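PDB 6R82: GTPase-activating protein skywalker from Drosophila melanogaster, which acts as a GTPase-activating protein for Rab35 and so regulates the recycling and turnover of synaptic vesicle proteins, represented here by its TLDc domain. Local coordinates for residues 56-66 / 174-184. Residues are numbered along the deposited sequence; the frame is centred on the assembly and turned at random.
Sequences PTLLMIKTCNN and FEIRVLEVYGF
K62 O is gripped by two successive amides, R177 N at 2.7 Å and V178 N at 3.2 Å; the first bond is the more bent, with 138° at its hydrogen against 161° for the second. Two residues thus face one, the mark of a classic beta bulge, and the chain of 174-184 turns a corner here. Beyond it C64, the second residue of the type I turn T63 to N66, donates its N-H to E175 O. On the other side of the bulge the strands run antiparallel: L58 and Y182, then M60 and E180, are doubly hydrogen-bonded pairs, and a water links P56 O to F184 N. The K62 side chain lies alongside V178, pointing the same way, its CD pressed to V178 CG1 at a tight 3.3 Å. Bends further along carry NZ toward E180, where the salt bridge to OE1 is long (3.8 Å). The same OE1 takes a bond from Y182 OH (3.0 Å), which comes from above the carboxylate plane. The other face is apolar. L179, with CG anti to its backbone N (chi1 177°), sets CD1 against both I61 CG1 (3.6 Å) and L59 CD2 (3.7 Å), which lie on the same side of it. At the corner the I61 CG2 branch meets I176 CG1 and the F174 ring, which T63 CG2 also approaches. At the far end P56 O lies in the plane of the F184 ring, at its edge. The pair forms part of the antiparallel sheet of the TLDc domain: strand 68-73 flanks 57-63, strands 30-36 and 154-156 both pair with 173-185, helix 13-18 packs on L58, M60 and K62, and M148 of strand 146-149 touches I61, I176 and L179.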
loop_
_atom_site.group_PDB
_atom_site.type_symbol
_atom_site.label_atom_id
_atom_site.label_comp_id
_atom_site.label_asym_id
_atom_site.label_seq_id
_atom_site.Cartn_x
_atom_site.Cartn_y
_atom_site.Cartn_z
ATOM N N PRO A 56 8.164 1.586 7.843
ATOM C CA PRO A 56 6.936 1.300 7.081
ATOM C C PRO A 56 7.056 1.838 5.663
ATOM O O PRO A 56 8.089 2.433 5.353
ATOM C CB PRO A 56 5.869 2.070 7.848
ATOM C CG PRO A 56 6.647 3.305 8.354
ATOM C CD PRO A 56 8.035 2.796 8.680
ATOM N N THR A 57 6.054 1.629 4.806
ATOM C CA THR A 57 6.096 2.207 3.467
ATOM C C THR A 57 4.731 2.779 3.118
ATOM O O THR A 57 3.721 2.474 3.749
ATOM C CB THR A 57 6.517 1.197 2.376
ATOM O OG1 THR A 57 5.647 0.066 2.405
ATOM C CG2 THR A 57 7.955 0.726 2.581
ATOM N N LEU A 58 4.724 3.631 2.109
ATOM C CA LEU A 58 3.515 4.270 1.617
ATOM C C LEU A 58 3.395 3.940 0.136
ATOM O O LEU A 58 4.284 4.278 -0.656
ATOM C CB LEU A 58 3.558 5.787 1.840
ATOM C CG LEU A 58 2.263 6.566 1.583
ATOM C CD1 LEU A 58 1.120 5.988 2.404
ATOM C CD2 LEU A 58 2.463 8.028 1.939
ATOM N N LEU A 59 2.316 3.270 -0.228
ATOM C CA LEU A 59 2.098 2.817 -1.595
ATOM C C LEU A 59 1.037 3.704 -2.235
ATOM O O LEU A 59 -0.033 3.905 -1.653
ATOM C CB LEU A 59 1.669 1.346 -1.601
ATOM C CG LEU A 59 1.772 0.611 -2.933
ATOM C CD1 LEU A 59 2.222 -0.836 -2.721
ATOM C CD2 LEU A 59 0.431 0.674 -3.642
ATOM N N MET A 60 1.338 4.244 -3.413
ATOM C CA MET A 60 0.426 5.146 -4.114
ATOM C C MET A 60 0.214 4.670 -5.544
ATOM O O MET A 60 1.176 4.547 -6.305
ATOM C CB MET A 60 0.956 6.578 -4.116
ATOM C CG MET A 60 -0.171 7.606 -4.175
ATOM S SD MET A 60 0.401 9.240 -3.713
ATOM C CE MET A 60 1.146 8.915 -2.103
ATOM N N ILE A 61 -1.043 4.445 -5.914
ATOM C CA ILE A 61 -1.413 3.968 -7.243
ATOM C C ILE A 61 -2.156 5.076 -7.972
ATOM O O ILE A 61 -3.113 5.652 -7.438
ATOM C CB ILE A 61 -2.283 2.701 -7.170
ATOM C CG1 ILE A 61 -1.495 1.557 -6.530
ATOM C CG2 ILE A 61 -2.793 2.308 -8.567
ATOM C CD1 ILE A 61 -2.353 0.463 -5.957
ATOM N N LYS A 62 -1.726 5.357 -9.196
ATOM C CA LYS A 62 -2.443 6.235 -10.114
ATOM C C LYS A 62 -2.937 5.370 -11.275
ATOM O O LYS A 62 -2.128 4.798 -12.015
ATOM C CB LYS A 62 -1.538 7.372 -10.589
ATOM C CG LYS A 62 -1.247 8.453 -9.514
ATOM C CD LYS A 62 0.235 8.864 -9.481
ATOM C CE LYS A 62 0.693 9.266 -8.082
ATOM N NZ LYS A 62 0.838 8.091 -7.165
ATOM N N THR A 63 -4.258 5.260 -11.423
ATOM C CA THR A 63 -4.830 4.451 -12.495
ATOM C C THR A 63 -4.943 5.247 -13.794
ATOM O O THR A 63 -4.917 6.480 -13.806
ATOM C CB THR A 63 -6.215 3.919 -12.120
ATOM O OG1 THR A 63 -7.203 4.934 -12.334
ATOM C CG2 THR A 63 -6.246 3.470 -10.672
ATOM N N CYS A 64 -5.078 4.513 -14.905
ATOM C CA CYS A 64 -5.312 5.153 -16.197
ATOM C C CYS A 64 -6.649 5.879 -16.242
ATOM O O CYS A 64 -6.844 6.743 -17.103
ATOM C CB CYS A 64 -5.241 4.117 -17.321
ATOM S SG CYS A 64 -3.634 3.274 -17.490
ATOM N N ASN A 65 -7.567 5.545 -15.335
ATOM C CA ASN A 65 -8.848 6.219 -15.166
ATOM C C ASN A 65 -8.771 7.409 -14.203
ATOM O O ASN A 65 -9.814 7.882 -13.735
ATOM C CB ASN A 65 -9.895 5.208 -14.673
ATOM C CG ASN A 65 -11.299 5.517 -15.168
ATOM O OD1 ASN A 65 -11.482 6.138 -16.216
ATOM N ND2 ASN A 65 -12.301 5.072 -14.412
ATOM N N ASN A 66 -7.558 7.874 -13.879
ATOM C CA ASN A 66 -7.293 9.061 -13.055
ATOM C C ASN A 66 -7.776 8.923 -11.612
ATOM O O ASN A 66 -7.945 9.932 -10.922
ATOM C CB ASN A 66 -7.886 10.327 -13.686
ATOM C CG ASN A 66 -7.537 10.462 -15.149
ATOM O OD1 ASN A 66 -6.371 10.637 -15.508
ATOM N ND2 ASN A 66 -8.547 10.378 -16.008
ATOM N N PHE A 174 -8.735 -2.001 -12.471
ATOM C CA PHE A 174 -8.015 -0.819 -12.911
ATOM C C PHE A 174 -6.753 -1.248 -13.634
ATOM O O PHE A 174 -6.270 -2.372 -13.475
ATOM C CB PHE A 174 -7.673 0.117 -11.735
ATOM C CG PHE A 174 -6.903 -0.545 -10.613
ATOM C CD1 PHE A 174 -5.514 -0.547 -10.607
ATOM C CD2 PHE A 174 -7.572 -1.155 -9.559
ATOM C CE1 PHE A 174 -4.812 -1.156 -9.575
ATOM C CE2 PHE A 174 -6.880 -1.761 -8.533
ATOM C CZ PHE A 174 -5.498 -1.766 -8.540
ATOM N N GLU A 175 -6.239 -0.337 -14.447
ATOM C CA GLU A 175 -4.907 -0.443 -15.009
ATOM C C GLU A 175 -4.034 0.624 -14.367
ATOM O O GLU A 175 -4.484 1.755 -14.148
ATOM C CB GLU A 175 -4.912 -0.269 -16.524
ATOM C CG GLU A 175 -3.706 -0.891 -17.196
ATOM C CD GLU A 175 -3.511 -0.400 -18.610
ATOM O OE1 GLU A 175 -4.332 0.422 -19.066
ATOM O OE2 GLU A 175 -2.540 -0.833 -19.265
ATOM N N ILE A 176 -2.793 0.260 -14.067
ATOM C CA ILE A 176 -1.880 1.127 -13.336
ATOM C C ILE A 176 -1.156 2.023 -14.329
ATOM O O ILE A 176 -0.442 1.536 -15.212
ATOM C CB ILE A 176 -0.886 0.305 -12.503
ATOM C CG1 ILE A 176 -1.640 -0.425 -11.389
ATOM C CG2 ILE A 176 0.217 1.204 -11.931
ATOM C CD1 ILE A 176 -1.442 -1.925 -11.395
ATOM N N ARG A 177 -1.351 3.334 -14.195
ATOM C CA ARG A 177 -0.554 4.273 -14.972
ATOM C C ARG A 177 0.819 4.463 -14.343
ATOM O O ARG A 177 1.841 4.407 -15.033
ATOM C CB ARG A 177 -1.274 5.614 -15.096
ATOM C CG ARG A 177 -0.687 6.496 -16.183
ATOM C CD ARG A 177 -1.057 7.955 -15.986
ATOM N NE ARG A 177 -2.496 8.145 -15.823
ATOM C CZ ARG A 177 -3.127 9.298 -16.039
ATOM N NH1 ARG A 177 -2.444 10.368 -16.437
ATOM N NH2 ARG A 177 -4.441 9.382 -15.862
ATOM N N VAL A 178 0.861 4.685 -13.032
ATOM C CA VAL A 178 2.127 4.733 -12.310
ATOM C C VAL A 178 1.896 4.246 -10.886
ATOM O O VAL A 178 0.851 4.500 -10.274
ATOM C CB VAL A 178 2.758 6.144 -12.365
ATOM C CG1 VAL A 178 1.763 7.187 -11.928
ATOM C CG2 VAL A 178 4.034 6.210 -11.510
ATOM N N LEU A 179 2.858 3.482 -10.389
ATOM C CA LEU A 179 2.893 3.074 -8.995
ATOM C C LEU A 179 4.142 3.657 -8.349
ATOM O O LEU A 179 5.222 3.635 -8.946
ATOM C CB LEU A 179 2.881 1.551 -8.866
ATOM C CG LEU A 179 2.998 1.096 -7.412
ATOM C CD1 LEU A 179 1.843 0.206 -7.062
ATOM C CD2 LEU A 179 4.308 0.373 -7.212
ATOM N N GLU A 180 3.977 4.189 -7.136
ATOM C CA GLU A 180 5.067 4.767 -6.363
ATOM C C GLU A 180 5.072 4.182 -4.957
ATOM O O GLU A 180 4.011 3.977 -4.361
ATOM C CB GLU A 180 4.937 6.298 -6.283
ATOM C CG GLU A 180 5.442 7.021 -7.537
ATOM C CD GLU A 180 5.131 8.524 -7.543
ATOM O OE1 GLU A 180 4.433 9.009 -6.612
ATOM O OE2 GLU A 180 5.586 9.211 -8.493
ATOM N N VAL A 181 6.271 3.918 -4.432
ATOM C CA VAL A 181 6.454 3.470 -3.054
ATOM C C VAL A 181 7.452 4.397 -2.367
ATOM O O VAL A 181 8.544 4.631 -2.890
ATOM C CB VAL A 181 6.945 2.009 -2.971
ATOM C CG1 VAL A 181 6.904 1.528 -1.510
ATOM C CG2 VAL A 181 6.090 1.107 -3.845
ATOM N N TYR A 182 7.076 4.912 -1.197
ATOM C CA TYR A 182 7.922 5.770 -0.380
ATOM C C TYR A 182 8.322 5.036 0.888
ATOM O O TYR A 182 7.527 4.277 1.445
ATOM C CB TYR A 182 7.195 7.080 -0.010
ATOM C CG TYR A 182 6.922 7.956 -1.214
ATOM C CD1 TYR A 182 5.772 7.780 -1.980
ATOM C CD2 TYR A 182 7.823 8.940 -1.598
ATOM C CE1 TYR A 182 5.525 8.569 -3.103
ATOM C CE2 TYR A 182 7.591 9.726 -2.722
ATOM C CZ TYR A 182 6.436 9.536 -3.465
ATOM O OH TYR A 182 6.198 10.321 -4.574
ATOM N N GLY A 183 9.561 5.259 1.332
ATOM C CA GLY A 183 9.992 4.910 2.664
ATOM C C GLY A 183 10.227 6.148 3.517
ATOM O O GLY A 183 9.882 7.271 3.144
ATOM N N PHE A 184 10.833 5.926 4.684
ATOM C CA PHE A 184 11.068 7.015 5.631
ATOM C C PHE A 184 12.458 6.884 6.230
ATOM O O PHE A 184 12.837 5.804 6.695
ATOM C CB PHE A 184 10.005 7.019 6.743
ATOM C CG PHE A 184 8.603 7.146 6.227
ATOM C CD1 PHE A 184 7.906 6.025 5.791
ATOM C CD2 PHE A 184 7.986 8.390 6.145
ATOM C CE1 PHE A 184 6.625 6.136 5.292
ATOM C CE2 PHE A 184 6.689 8.503 5.655
ATOM C CZ PHE A 184 6.010 7.373 5.225
HETATM O O HOH W 1 10.760 3.183 5.486
#